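Long-range contacts in ferritin (PDB 4ISM), which probably stores iron in soluble, non-toxic form, taking up ferrous iron, oxidising it with dioxygen and depositing it as ferric hydroxide: residues 11-16 with 55-60; 16-21 with 70-75; 25-30 with 41-46; 94-99 with 130-135. One frame throughout, in Å; residues are numbered along the deposited sequence. Where two conformers were deposited one is given.

Contact 1: residues 11-16 with 55-60; sequences RQVTQE and GFVDFA. With ZN (zinc ion), chain M.
Gln12 lies over one face of the Phe56 ring. Gln12 CG sits 3.8 Å from the ring centroid of Phe56, 20° off the normal and offset toward the rim, a CH-pi contact. The amide plane is turned 47° from the ring. With CG anti to the backbone N (chi1 -166°) and a bend at chi2, the Gln12 chain lays its methylene on the ring and carries its amide on toward Glu16. There Gln12 NE2 donates to Glu16 OE2 at 2.9 Å; the oxygen lies in the amide plane but is met on its anti side, well out of the carboxylate plane. Gln12 OE1 is bonded to Ser101. Glu16 OE1 binds a zinc ion at 2.0 Å, and water 1 on that zinc donates to Glu16 OE2. Gln12 is thus a second-shell residue.

Beside the ring, Val13 CG2 rests 3.8 Å from Phe56 CB, the side chains alongside in opposite senses. Val13 CG1 meets Val57 CG2 at 3.7 Å, nearly at a right angle. The two segments run antiparallel, axes 9.4 Å apart at closest approach. Glu49 and His52 complete the protein ligands of this zinc, in the ferroxidase centre within the ferritin four-helix bundle.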
loop_
_atom_site.group_PDB
_atom_site.type_symbol
_atom_site.label_atom_id
_atom_site.label_comp_id
_atom_site.label_asym_id
_atom_site.label_seq_id
_atom_site.Cartn_x
_atom_site.Cartn_y
_atom_site.Cartn_z
ATOM N N ARG B 11 -49.244 -25.719 13.741
ATOM C CA ARG B 11 -49.146 -26.760 12.759
ATOM C C ARG B 11 -48.184 -26.352 11.632
ATOM O O ARG B 11 -47.575 -27.225 10.979
ATOM C CB ARG B 11 -50.527 -27.005 12.192
ATOM C CG ARG B 11 -50.606 -27.893 11.002
ATOM C CD ARG B 11 -52.027 -27.927 10.441
ATOM N NE ARG B 11 -52.107 -28.811 9.265
ATOM C CZ ARG B 11 -51.486 -28.588 8.102
ATOM N NH1 ARG B 11 -50.714 -27.514 7.930
ATOM N NH2 ARG B 11 -51.616 -29.458 7.118
ATOM N N GLN B 12 -48.014 -25.053 11.404
ATOM C CA GLN B 12 -47.066 -24.668 10.292
ATOM C C GLN B 12 -45.641 -25.051 10.673
ATOM O O GLN B 12 -44.846 -25.447 9.801
ATOM C CB GLN B 12 -47.158 -23.180 10.019
ATOM C CG GLN B 12 -46.499 -22.781 8.687
ATOM C CD GLN B 12 -47.020 -23.541 7.491
ATOM O OE1 GLN B 12 -48.230 -23.863 7.394
ATOM N NE2 GLN B 12 -46.118 -23.844 6.564
ATOM N N VAL B 13 -45.308 -24.926 11.974
ATOM C CA VAL B 13 -43.989 -25.284 12.423
ATOM C C VAL B 13 -43.743 -26.778 12.064
ATOM O O VAL B 13 -42.695 -27.166 11.497
ATOM C CB VAL B 13 -43.780 -25.006 13.931
ATOM C CG1 VAL B 13 -42.441 -25.574 14.403
ATOM C CG2 VAL B 13 -43.802 -23.482 14.241
ATOM N N THR B 14 -44.729 -27.622 12.383
ATOM C CA THR B 14 -44.634 -29.051 12.112
ATOM C C THR B 14 -44.452 -29.306 10.621
ATOM O O THR B 14 -43.652 -30.129 10.233
ATOM C CB THR B 14 -45.906 -29.751 12.614
ATOM O OG1 THR B 14 -46.026 -29.366 13.991
ATOM C CG2 THR B 14 -45.722 -31.260 12.548
ATOM N N GLN B 15 -45.227 -28.618 9.805
ATOM C CA GLN B 15 -45.109 -28.821 8.379
ATOM C C GLN B 15 -43.706 -28.450 7.866
ATOM O O GLN B 15 -43.202 -29.162 7.000
ATOM C CB GLN B 15 -46.128 -27.955 7.660
ATOM C CG GLN B 15 -46.011 -28.179 6.171
ATOM C CD GLN B 15 -47.027 -29.184 5.636
ATOM O OE1 GLN B 15 -47.359 -30.217 6.306
ATOM N NE2 GLN B 15 -47.617 -28.835 4.455
ATOM N N GLU B 16 -43.091 -27.350 8.357
ATOM C CA GLU B 16 -41.758 -26.978 7.832
ATOM C C GLU B 16 -40.777 -28.073 8.282
ATOM O O GLU B 16 -39.930 -28.513 7.498
ATOM C CB GLU B 16 -41.299 -25.602 8.368
ATOM C CG GLU B 16 -42.280 -24.448 8.036
ATOM C CD GLU B 16 -42.284 -24.149 6.545
ATOM O OE1 GLU B 16 -41.306 -24.562 5.830
ATOM O OE2 GLU B 16 -43.285 -23.580 6.038
ATOM N N GLY B 55 -38.112 -19.757 11.859
ATOM C CA GLY B 55 -38.738 -18.413 11.679
ATOM C C GLY B 55 -40.128 -18.298 12.196
ATOM O O GLY B 55 -40.507 -17.274 12.764
ATOM N N PHE B 56 -40.932 -19.331 11.964
ATOM C CA PHE B 56 -42.264 -19.401 12.526
ATOM C C PHE B 56 -42.207 -19.482 14.033
ATOM O O PHE B 56 -42.978 -18.780 14.732
ATOM C CB PHE B 56 -43.047 -20.601 11.955
ATOM C CG PHE B 56 -43.684 -20.253 10.639
ATOM C CD1 PHE B 56 -42.908 -20.260 9.454
ATOM C CD2 PHE B 56 -45.022 -19.812 10.566
ATOM C CE1 PHE B 56 -43.456 -19.875 8.228
ATOM C CE2 PHE B 56 -45.556 -19.417 9.324
ATOM C CZ PHE B 56 -44.785 -19.464 8.161
ATOM N N VAL B 57 -41.272 -20.305 14.549
ATOM C CA VAL B 57 -41.126 -20.412 16.002
ATOM C C VAL B 57 -40.817 -19.018 16.593
ATOM O O VAL B 57 -41.428 -18.625 17.590
ATOM C CB VAL B 57 -40.015 -21.445 16.451
ATOM C CG1 VAL B 57 -39.698 -21.262 17.938
ATOM C CG2 VAL B 57 -40.417 -22.918 16.106
ATOM N N ASP B 58 -39.882 -18.290 15.976
ATOM C CA ASP B 58 -39.380 -17.047 16.535
ATOM C C ASP B 58 -40.518 -15.966 16.503
ATOM O O ASP B 58 -40.764 -15.230 17.507
ATOM C CB ASP B 58 -38.183 -16.627 15.735
ATOM C CG ASP B 58 -37.592 -15.302 16.213
ATOM O OD1 ASP B 58 -37.435 -15.119 17.379
ATOM O OD2 ASP B 58 -37.292 -14.432 15.420
ATOM N N PHE B 59 -41.283 -15.950 15.411
ATOM C CA PHE B 59 -42.350 -14.962 15.312
ATOM C C PHE B 59 -43.454 -15.301 16.301
ATOM O O PHE B 59 -43.947 -14.430 17.029
ATOM C CB PHE B 59 -42.953 -14.917 13.911
ATOM C CG PHE B 59 -44.068 -13.866 13.765
ATOM C CD1 PHE B 59 -43.768 -12.526 13.461
ATOM C CD2 PHE B 59 -45.385 -14.214 13.967
ATOM C CE1 PHE B 59 -44.820 -11.562 13.333
ATOM C CE2 PHE B 59 -46.422 -13.283 13.834
ATOM C CZ PHE B 59 -46.124 -11.954 13.534
ATOM N N ALA B 60 -43.845 -16.574 16.358
ATOM C CA ALA B 60 -44.791 -17.028 17.369
ATOM C C ALA B 60 -44.405 -16.625 18.796
ATOM O O ALA B 60 -45.319 -16.178 19.554
ATOM C CB ALA B 60 -45.054 -18.565 17.303
HETATM ZN ZN ZN M . -40.713 -24.053 3.984
HETATM O O HOH W 1 -42.227 -22.283 4.064
HETATM O O HOH W 2 -41.316 -24.443 2.046
#

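Contact 2: residues 16-21 with 70-75; sequences EFTASQ and QAVPAP. With ZN (zinc ion), chain M.
Val72 lays its CG1 methyl against the backbone and side chains of one turn of helix 4-32. The segment 70-75 belongs to the long crossover loop of the ferritin four-helix bundle, which joins helix 36-62 to helix 84-111. Here it runs as an extended chain along the outside of the first helix.

A chi1 of -172° swings Val72 CG1 into the helix surface. Val72 CG1 comes 3.4 Å from Phe17 O and 3.6 Å from Gln21 CG, with the Gln21 and Val72 side chains crossing at about a right angle. The other methyl, Val72 CG2, faces Phe17 CB at 4.0 Å, while the Phe17 ring is directed elsewhere. Further along, the ring of Pro75 places Pro75 CG 3.5 Å from Gln21 O.

The loop is also joined to the helix through water. Water 4 accepts from Gln21 NE2 and can donate to Val72 O. A neighbouring subunit meets this surface too: its Gln21 packs on Val72, and it takes part in backbone hydrogen bonds with Val72.

Thr18 OG1 touches Pro73 CD at 3.3 Å, the two side chains crossing steeply, while the hydroxyl is bonded to Thr14 O within its own helix. Nearby, water 3 donates to both Thr18 O and Pro73 O, at 2.7 Å from Pro73 O.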
loop_
_atom_site.group_PDB
_atom_site.type_symbol
_atom_site.label_atom_id
_atom_site.label_comp_id
_atom_site.label_asym_id
_atom_site.label_seq_id
_atom_site.Cartn_x
_atom_site.Cartn_y
_atom_site.Cartn_z
ATOM N N GLU B 16 -43.091 -27.350 8.357
ATOM C CA GLU B 16 -41.758 -26.978 7.832
ATOM C C GLU B 16 -40.777 -28.073 8.282
ATOM O O GLU B 16 -39.930 -28.513 7.498
ATOM C CB GLU B 16 -41.299 -25.602 8.368
ATOM C CG GLU B 16 -42.280 -24.448 8.036
ATOM C CD GLU B 16 -42.284 -24.149 6.545
ATOM O OE1 GLU B 16 -41.306 -24.562 5.830
ATOM O OE2 GLU B 16 -43.285 -23.580 6.038
ATOM N N PHE B 17 -40.892 -28.531 9.539
ATOM C CA PHE B 17 -39.917 -29.556 10.014
ATOM C C PHE B 17 -40.146 -30.897 9.310
ATOM O O PHE B 17 -39.196 -31.687 9.125
ATOM C CB PHE B 17 -40.010 -29.691 11.505
ATOM C CG PHE B 17 -39.462 -28.499 12.247
ATOM C CD1 PHE B 17 -38.602 -27.562 11.627
ATOM C CD2 PHE B 17 -39.814 -28.299 13.581
ATOM C CE1 PHE B 17 -38.071 -26.479 12.331
ATOM C CE2 PHE B 17 -39.302 -27.222 14.284
ATOM C CZ PHE B 17 -38.427 -26.319 13.666
ATOM N N THR B 18 -41.405 -31.220 9.042
ATOM C CA THR B 18 -41.752 -32.455 8.253
ATOM C C THR B 18 -41.093 -32.398 6.849
ATOM O O THR B 18 -40.512 -33.384 6.391
ATOM C CB THR B 18 -43.305 -32.581 8.106
ATOM O OG1 THR B 18 -43.897 -32.795 9.403
ATOM C CG2 THR B 18 -43.749 -33.745 7.121
ATOM N N ALA B 19 -41.228 -31.252 6.190
ATOM C CA ALA B 19 -40.584 -30.967 4.900
ATOM C C ALA B 19 -39.111 -31.102 5.036
ATOM O O ALA B 19 -38.467 -31.731 4.185
ATOM C CB ALA B 19 -40.995 -29.555 4.359
ATOM N N SER B 20 -38.510 -30.567 6.096
ATOM C CA SER B 20 -37.052 -30.688 6.235
ATOM C C SER B 20 -36.650 -32.195 6.237
ATOM O O SER B 20 -35.609 -32.628 5.616
ATOM C CB SER B 20 -36.659 -29.985 7.563
ATOM O OG SER B 20 -35.299 -30.112 7.881
ATOM N N GLN B 21 -37.482 -33.027 6.913
ATOM C CA GLN B 21 -37.087 -34.440 7.088
ATOM C C GLN B 21 -37.306 -35.138 5.751
ATOM O O GLN B 21 -36.558 -36.055 5.415
ATOM C CB GLN B 21 -37.955 -35.182 8.107
ATOM C CG GLN B 21 -37.517 -34.902 9.511
ATOM C CD GLN B 21 -36.168 -35.614 9.810
ATOM O OE1 GLN B 21 -35.109 -35.042 9.596
ATOM N NE2 GLN B 21 -36.228 -36.812 10.341
ATOM N N GLN B 70 -44.485 -30.663 18.110
ATOM C CA GLN B 70 -45.137 -31.945 17.888
ATOM C C GLN B 70 -44.064 -32.889 17.393
ATOM O O GLN B 70 -42.950 -32.433 17.000
ATOM C CB GLN B 70 -46.256 -31.808 16.810
ATOM C CG GLN B 70 -47.251 -30.726 17.191
ATOM C CD GLN B 70 -48.427 -30.700 16.239
ATOM O OE1 GLN B 70 -49.523 -31.077 16.658
ATOM N NE2 GLN B 70 -48.228 -30.278 14.944
ATOM N N ALA B 71 -44.412 -34.168 17.275
ATOM C CA ALA B 71 -43.481 -35.153 16.674
ATOM C C ALA B 71 -43.255 -34.685 15.232
ATOM O O ALA B 71 -44.145 -34.085 14.648
ATOM C CB ALA B 71 -44.057 -36.607 16.591
ATOM N N VAL B 72 -42.092 -35.030 14.692
ATOM C CA VAL B 72 -41.816 -34.816 13.258
ATOM C C VAL B 72 -41.972 -36.198 12.620
ATOM O O VAL B 72 -41.162 -37.078 12.896
ATOM C CB VAL B 72 -40.447 -34.201 13.012
ATOM C CG1 VAL B 72 -40.325 -33.817 11.521
ATOM C CG2 VAL B 72 -40.281 -32.923 13.881
ATOM N N PRO B 73 -43.069 -36.403 11.877
ATOM C CA PRO B 73 -43.377 -37.748 11.290
ATOM C C PRO B 73 -42.286 -38.239 10.433
ATOM O O PRO B 73 -41.580 -37.432 9.733
ATOM C CB PRO B 73 -44.688 -37.533 10.442
ATOM C CG PRO B 73 -45.216 -36.187 10.882
ATOM C CD PRO B 73 -44.077 -35.370 11.491
ATOM N N ALA B 74 -42.113 -39.553 10.437
ATOM C CA ALA B 74 -41.105 -40.217 9.661
ATOM C C ALA B 74 -41.519 -40.032 8.188
ATOM O O ALA B 74 -42.730 -40.079 7.849
ATOM C CB ALA B 74 -41.115 -41.706 10.000
ATOM N N PRO B 75 -40.536 -39.797 7.300
ATOM C CA PRO B 75 -40.864 -39.648 5.847
ATOM C C PRO B 75 -41.301 -41.024 5.300
ATOM O O PRO B 75 -40.726 -42.033 5.668
ATOM C CB PRO B 75 -39.505 -39.295 5.200
ATOM C CG PRO B 75 -38.647 -38.702 6.324
ATOM C CD PRO B 75 -39.129 -39.463 7.614
HETATM ZN ZN ZN M . -40.713 -24.053 3.984
HETATM O O HOH W 1 -42.227 -22.283 4.064
HETATM O O HOH W 3 -41.274 -36.351 7.258
HETATM O O HOH W 4 -38.850 -37.922 11.035
HETATM O O HOH W 2 -41.316 -24.443 2.046
#

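Contact 3: residues 25-30 with 41-46; sequences SASIWF and YMLAES. With ZN (zinc ion), chain N.
Helices 4-32 and 36-62 form the first antiparallel pair of the ferritin four-helix bundle, and this contact lies toward the turn that joins them. Met42 is central to it. Met42 CB packs 3.6 Å from Ser27 CB, at the point where the two backbones are nearest. Met42 CG comes 3.7 Å from Ala26 CB and 3.6 Å from Phe30 CE2. The methionine approaches the Phe30 ring at the edge, in the ring plane. The bend at chi2 (-51°), followed by an anti chi3, carries the thioether along the ring edge, with Met42 CE 3.8 Å from Phe30 CE2.

On the other flank, in the conformer given, Ser27 OG lies 3.7 Å from Leu43 CB. The hydroxyl is hydrogen-bonded to the carbonyl oxygen of Ala39, just before the segment 41-46. Trp88 and Ile91 of helix 84-111 pack on Met42, and Leu54 of a neighbouring subunit packs on Leu43.

Consistent with the small Ala26 and Ser27, the segment axes approach to 8.0 Å. Glu45, on the same helix as Met42, binds a zinc ion through both carboxylate oxygens. The apolar side of the segment 41-46 therefore joins the helices, while Glu45 supplies a metal ligand.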
loop_
_atom_site.group_PDB
_atom_site.type_symbol
_atom_site.label_atom_id
_atom_site.label_comp_id
_atom_site.label_asym_id
_atom_site.label_seq_id
_atom_site.Cartn_x
_atom_site.Cartn_y
_atom_site.Cartn_z
ATOM N N SER B 25 -34.687 -37.218 3.693
ATOM C CA SER B 25 -34.856 -38.532 3.115
ATOM C C SER B 25 -34.456 -38.630 1.617
ATOM O O SER B 25 -33.831 -39.629 1.179
ATOM C CB SER B 25 -36.263 -39.079 3.386
ATOM O OG SER B 25 -36.370 -40.295 2.702
ATOM N N ALA B 26 -34.816 -37.599 0.847
ATOM C CA ALA B 26 -34.475 -37.526 -0.568
ATOM C C ALA B 26 -32.927 -37.484 -0.732
ATOM O O ALA B 26 -32.392 -38.176 -1.586
ATOM C CB ALA B 26 -35.128 -36.248 -1.179
ATOM N N SER B 27 -32.256 -36.716 0.125
ATOM C CA SER B 27 -30.800 -36.645 0.074
ATOM C C SER B 27 -30.150 -38.004 0.328
ATOM O O SER B 27 -29.144 -38.379 -0.329
ATOM C CB SER B 27 -30.289 -35.585 1.071
ATOM O OG SER B 27 -28.895 -35.533 1.019
ATOM N N ILE B 28 -30.726 -38.751 1.267
ATOM C CA ILE B 28 -30.289 -40.126 1.579
ATOM C C ILE B 28 -30.533 -41.041 0.385
ATOM O O ILE B 28 -29.658 -41.800 -0.013
ATOM C CB ILE B 28 -31.030 -40.684 2.826
ATOM C CG1 ILE B 28 -30.546 -39.940 4.073
ATOM C CG2 ILE B 28 -30.832 -42.210 3.001
ATOM C CD1 ILE B 28 -31.429 -40.189 5.337
ATOM N N TRP B 29 -31.733 -41.001 -0.181
ATOM C CA TRP B 29 -31.976 -41.899 -1.356
ATOM C C TRP B 29 -30.972 -41.555 -2.489
ATOM O O TRP B 29 -30.415 -42.457 -3.161
ATOM C CB TRP B 29 -33.445 -41.758 -1.875
ATOM C CG TRP B 29 -33.802 -42.789 -2.945
ATOM C CD1 TRP B 29 -34.430 -44.031 -2.756
ATOM C CD2 TRP B 29 -33.482 -42.707 -4.357
ATOM N NE1 TRP B 29 -34.476 -44.718 -3.983
ATOM C CE2 TRP B 29 -33.928 -43.924 -4.972
ATOM C CE3 TRP B 29 -32.876 -41.727 -5.150
ATOM C CZ2 TRP B 29 -33.773 -44.164 -6.324
ATOM C CZ3 TRP B 29 -32.702 -41.963 -6.481
ATOM C CH2 TRP B 29 -33.130 -43.199 -7.068
ATOM N N PHE B 30 -30.761 -40.271 -2.736
ATOM C CA PHE B 30 -29.856 -39.900 -3.826
ATOM C C PHE B 30 -28.428 -40.342 -3.545
ATOM O O PHE B 30 -27.708 -40.854 -4.414
ATOM C CB PHE B 30 -29.861 -38.365 -4.028
ATOM C CG PHE B 30 -31.047 -37.880 -4.804
ATOM C CD1 PHE B 30 -31.379 -38.482 -6.033
ATOM C CD2 PHE B 30 -31.747 -36.765 -4.338
ATOM C CE1 PHE B 30 -32.458 -38.002 -6.805
ATOM C CE2 PHE B 30 -32.872 -36.317 -5.065
ATOM C CZ PHE B 30 -33.201 -36.920 -6.295
ATOM N N TYR B 41 -28.090 -30.975 -3.091
ATOM C CA TYR B 41 -29.220 -30.019 -3.284
ATOM C C TYR B 41 -30.321 -30.332 -2.270
ATOM O O TYR B 41 -30.891 -29.415 -1.671
ATOM C CB TYR B 41 -29.813 -30.083 -4.728
ATOM C CG TYR B 41 -31.086 -29.239 -4.986
ATOM C CD1 TYR B 41 -31.031 -27.980 -5.607
ATOM C CD2 TYR B 41 -32.349 -29.702 -4.592
ATOM C CE1 TYR B 41 -32.183 -27.205 -5.847
ATOM C CE2 TYR B 41 -33.481 -28.927 -4.786
ATOM C CZ TYR B 41 -33.382 -27.679 -5.423
ATOM O OH TYR B 41 -34.537 -26.939 -5.615
ATOM N N MET B 42 -30.669 -31.626 -2.112
ATOM C CA MET B 42 -31.729 -31.965 -1.150
ATOM C C MET B 42 -31.285 -31.630 0.281
ATOM O O MET B 42 -32.071 -31.182 1.123
ATOM C CB MET B 42 -32.068 -33.501 -1.269
ATOM C CG MET B 42 -32.854 -33.748 -2.569
ATOM S SD MET B 42 -34.277 -32.733 -2.903
ATOM C CE MET B 42 -34.954 -33.215 -4.517
ATOM N N LEU B 43 -30.020 -31.869 0.585
ATOM C CA LEU B 43 -29.551 -31.578 1.898
ATOM C C LEU B 43 -29.608 -30.069 2.205
ATOM O O LEU B 43 -29.941 -29.707 3.341
ATOM C CB LEU B 43 -28.113 -32.087 2.027
ATOM C CG LEU B 43 -27.425 -32.138 3.377
ATOM C CD1 LEU B 43 -28.147 -33.095 4.353
ATOM C CD2 LEU B 43 -25.919 -32.566 3.239
ATOM N N ALA B 44 -29.226 -29.223 1.232
ATOM C CA ALA B 44 -29.325 -27.739 1.378
ATOM C C ALA B 44 -30.779 -27.347 1.622
ATOM O O ALA B 44 -31.034 -26.549 2.540
ATOM C CB ALA B 44 -28.789 -27.018 0.133
ATOM N N GLU B 45 -31.725 -27.929 0.859
ATOM C CA GLU B 45 -33.097 -27.646 1.040
ATOM C C GLU B 45 -33.646 -28.135 2.359
ATOM O O GLU B 45 -34.557 -27.503 2.958
ATOM C CB GLU B 45 -33.979 -28.241 -0.088
ATOM C CG GLU B 45 -33.799 -27.481 -1.390
ATOM C CD GLU B 45 -34.378 -26.080 -1.218
ATOM O OE1 GLU B 45 -35.427 -25.937 -0.520
ATOM O OE2 GLU B 45 -33.773 -25.124 -1.722
ATOM N N SER B 46 -33.125 -29.258 2.810
ATOM C CA SER B 46 -33.489 -29.697 4.179
ATOM C C SER B 46 -33.154 -28.626 5.315
ATOM O O SER B 46 -33.972 -28.348 6.233
ATOM C CB SER B 46 -32.838 -31.094 4.462
ATOM O OG SER B 46 -33.144 -31.509 5.807
HETATM ZN ZN ZN N . -35.244 -23.504 -1.410
HETATM O O HOH W 5 -34.434 -22.185 -2.546
#

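Contact 4: residues 94-99 with 130-135; sequences LEQANT and NEEDKI. With ZN (zinc ion), chain N; ZN (zinc ion), chain O.
The segments 94-99 and 130-135 are antiparallel helical turns, with axes 163° apart in direction and 9.7 Å apart at closest approach. Their backbones come nearest at Glu95 and Glu132. Thr99 and Glu132 reach across from opposite directions, and Thr99 OG1 donates to Glu132 OE2 at 2.5 Å, a distance so short that its exact value is doubtful. Thr99 OG1 is also bonded to Gln128. Glu132 OE1 accepts a hydrogen bond from water 6, which accepts one from Gln96 NE2. The extended Glu132 chain crosses Gln96 at about a right angle, with Glu132 OE1 3.6 Å from Gln96 CG.

Glu95 is bent at chi2 (-62°), and Glu95 CG rests on Ile135 CD1 at 3.4 Å. Both Glu95 oxygens bind a zinc ion, Glu95 OE2 at 2.3 Å. Tyr23 also bonds to Glu95 OE2. In the conformer given, Glu131 CG lies 3.6 Å from Glu95 OE2, yet Glu131 OE1 binds a different zinc at 2.3 Å. Lys134 NZ then forms a salt bridge with Glu131 OE2, which probably offsets some of the negative charge. Glu49 shares the zinc of Glu95, and Glu45 and Glu48 that of Glu131. Such carboxylate-rich metal sites inside a four-helix bundle are typical of ferritin.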
loop_
_atom_site.group_PDB
_atom_site.type_symbol
_atom_site.label_atom_id
_atom_site.label_comp_id
_atom_site.label_asym_id
_atom_site.label_seq_id
_atom_site.Cartn_x
_atom_site.Cartn_y
_atom_site.Cartn_z
ATOM N N LEU B 94 -44.622 -32.209 -2.026
ATOM C CA LEU B 94 -44.330 -31.672 -0.697
ATOM C C LEU B 94 -44.443 -30.106 -0.754
ATOM O O LEU B 94 -45.020 -29.468 0.121
ATOM C CB LEU B 94 -42.906 -32.106 -0.292
ATOM C CG LEU B 94 -42.353 -31.504 1.008
ATOM C CD1 LEU B 94 -43.111 -32.168 2.161
ATOM C CD2 LEU B 94 -40.841 -31.797 1.118
ATOM N N GLU B 95 -43.821 -29.472 -1.725
ATOM C CA GLU B 95 -43.889 -27.989 -1.768
ATOM C C GLU B 95 -45.272 -27.486 -2.062
ATOM O O GLU B 95 -45.695 -26.472 -1.522
ATOM C CB GLU B 95 -42.932 -27.419 -2.785
ATOM C CG GLU B 95 -41.495 -27.522 -2.378
ATOM C CD GLU B 95 -41.158 -26.759 -1.105
ATOM O OE1 GLU B 95 -41.947 -25.895 -0.614
ATOM O OE2 GLU B 95 -40.043 -27.007 -0.629
ATOM N N GLN B 96 -45.991 -28.168 -2.928
ATOM C CA GLN B 96 -47.393 -27.781 -3.185
ATOM C C GLN B 96 -48.202 -27.881 -1.904
ATOM O O GLN B 96 -49.014 -26.998 -1.639
ATOM C CB GLN B 96 -48.012 -28.624 -4.323
ATOM C CG GLN B 96 -47.398 -28.336 -5.692
ATOM C CD GLN B 96 -47.807 -29.339 -6.747
ATOM O OE1 GLN B 96 -48.239 -30.436 -6.405
ATOM N NE2 GLN B 96 -47.560 -29.019 -8.023
ATOM N N ALA B 97 -47.952 -28.916 -1.093
ATOM C CA ALA B 97 -48.643 -29.075 0.204
ATOM C C ALA B 97 -48.226 -27.939 1.136
ATOM O O ALA B 97 -49.057 -27.395 1.896
ATOM C CB ALA B 97 -48.282 -30.407 0.876
ATOM N N ASN B 98 -46.942 -27.583 1.119
ATOM C CA ASN B 98 -46.610 -26.529 1.968
ATOM C C ASN B 98 -47.143 -25.175 1.545
ATOM O O ASN B 98 -47.454 -24.329 2.364
ATOM C CB ASN B 98 -45.167 -26.437 2.185
ATOM C CG ASN B 98 -44.920 -25.732 3.421
ATOM O OD1 ASN B 98 -45.747 -25.852 4.339
ATOM N ND2 ASN B 98 -43.878 -24.935 3.467
ATOM N N THR B 99 -47.355 -24.986 0.259
ATOM C CA THR B 99 -47.919 -23.714 -0.253
ATOM C C THR B 99 -49.356 -23.639 0.256
ATOM O O THR B 99 -49.792 -22.562 0.742
ATOM C CB THR B 99 -47.848 -23.664 -1.807
ATOM O OG1 THR B 99 -46.482 -23.582 -2.218
ATOM C CG2 THR B 99 -48.729 -22.445 -2.454
ATOM N N ASN B 130 -41.397 -19.231 -5.941
ATOM C CA ASN B 130 -40.083 -19.510 -6.503
ATOM C C ASN B 130 -39.668 -20.969 -6.347
ATOM O O ASN B 130 -39.098 -21.555 -7.294
ATOM C CB ASN B 130 -39.032 -18.629 -5.861
ATOM C CG ASN B 130 -39.187 -17.136 -6.217
ATOM O OD1 ASN B 130 -39.893 -16.729 -7.155
ATOM N ND2 ASN B 130 -38.449 -16.328 -5.494
ATOM N N GLU B 131 -39.971 -21.566 -5.199
ATOM C CA GLU B 131 -39.587 -22.964 -4.961
ATOM C C GLU B 131 -40.355 -23.888 -5.888
ATOM O O GLU B 131 -39.759 -24.787 -6.515
ATOM C CB GLU B 131 -39.860 -23.405 -3.529
ATOM C CG GLU B 131 -39.049 -24.637 -3.202
ATOM C CD GLU B 131 -37.617 -24.270 -2.879
ATOM O OE1 GLU B 131 -37.436 -23.484 -1.942
ATOM O OE2 GLU B 131 -36.676 -24.741 -3.568
ATOM N N GLU B 132 -41.667 -23.697 -5.967
ATOM C CA GLU B 132 -42.474 -24.556 -6.901
ATOM C C GLU B 132 -42.000 -24.466 -8.358
ATOM O O GLU B 132 -41.932 -25.466 -9.100
ATOM C CB GLU B 132 -43.951 -24.279 -6.829
ATOM C CG GLU B 132 -44.604 -24.782 -5.539
ATOM C CD GLU B 132 -46.130 -24.653 -5.589
ATOM O OE1 GLU B 132 -46.762 -24.922 -6.637
ATOM O OE2 GLU B 132 -46.712 -24.261 -4.573
ATOM N N ASP B 133 -41.675 -23.251 -8.764
ATOM C CA ASP B 133 -41.184 -23.012 -10.097
ATOM C C ASP B 133 -39.824 -23.708 -10.298
ATOM O O ASP B 133 -39.601 -24.363 -11.314
ATOM C CB ASP B 133 -40.979 -21.494 -10.293
ATOM C CG ASP B 133 -40.353 -21.186 -11.643
ATOM O OD1 ASP B 133 -40.965 -21.481 -12.692
ATOM O OD2 ASP B 133 -39.243 -20.724 -11.643
ATOM N N LYS B 134 -38.908 -23.599 -9.338
ATOM C CA LYS B 134 -37.592 -24.199 -9.565
ATOM C C LYS B 134 -37.727 -25.765 -9.585
ATOM O O LYS B 134 -37.133 -26.492 -10.444
ATOM C CB LYS B 134 -36.630 -23.725 -8.429
ATOM C CG LYS B 134 -35.227 -24.376 -8.492
ATOM C CD LYS B 134 -34.384 -24.064 -7.261
ATOM C CE LYS B 134 -35.213 -24.164 -5.965
ATOM N NZ LYS B 134 -34.501 -23.845 -4.686
ATOM N N ILE B 135 -38.544 -26.304 -8.672
ATOM C CA ILE B 135 -38.637 -27.791 -8.587
ATOM C C ILE B 135 -39.303 -28.278 -9.815
ATOM O O ILE B 135 -38.904 -29.310 -10.377
ATOM C CB ILE B 135 -39.411 -28.291 -7.322
ATOM C CG1 ILE B 135 -38.513 -28.093 -6.135
ATOM C CG2 ILE B 135 -39.794 -29.792 -7.373
ATOM C CD1 ILE B 135 -39.365 -27.819 -4.947
HETATM ZN ZN ZN N . -35.244 -23.504 -1.410
HETATM ZN ZN ZN O . -40.076 -25.323 0.927
HETATM O O HOH W 6 -46.666 -26.358 -8.632
HETATM O O HOH W 2 -41.316 -24.443 2.046
HETATM O O HOH W 5 -34.434 -22.185 -2.546
#

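From the N terminus, helix 4-32 enters contacts 1, 2 and 3 in turn. Contact 3 closes the shortest loop, round the turn into helix 36-62. It is nested inside the larger loop closed by contact 1, which joins the same two helices further from that turn. Contact 2 brings the crossover loop back onto helix 4-32. It crosses contact 1, shares Glu16 with it and also encloses contact 3. Contact 4 follows in series, pairing helices 84-111 and 115-145. Asn98 of contact 4 bonds to Gln12 and Glu16 of contact 1, while Lys134 makes a weak bond to Glu45 of contact 3. Glu45 and Glu131 share one zinc ion, so a metal also joins the helix pairs.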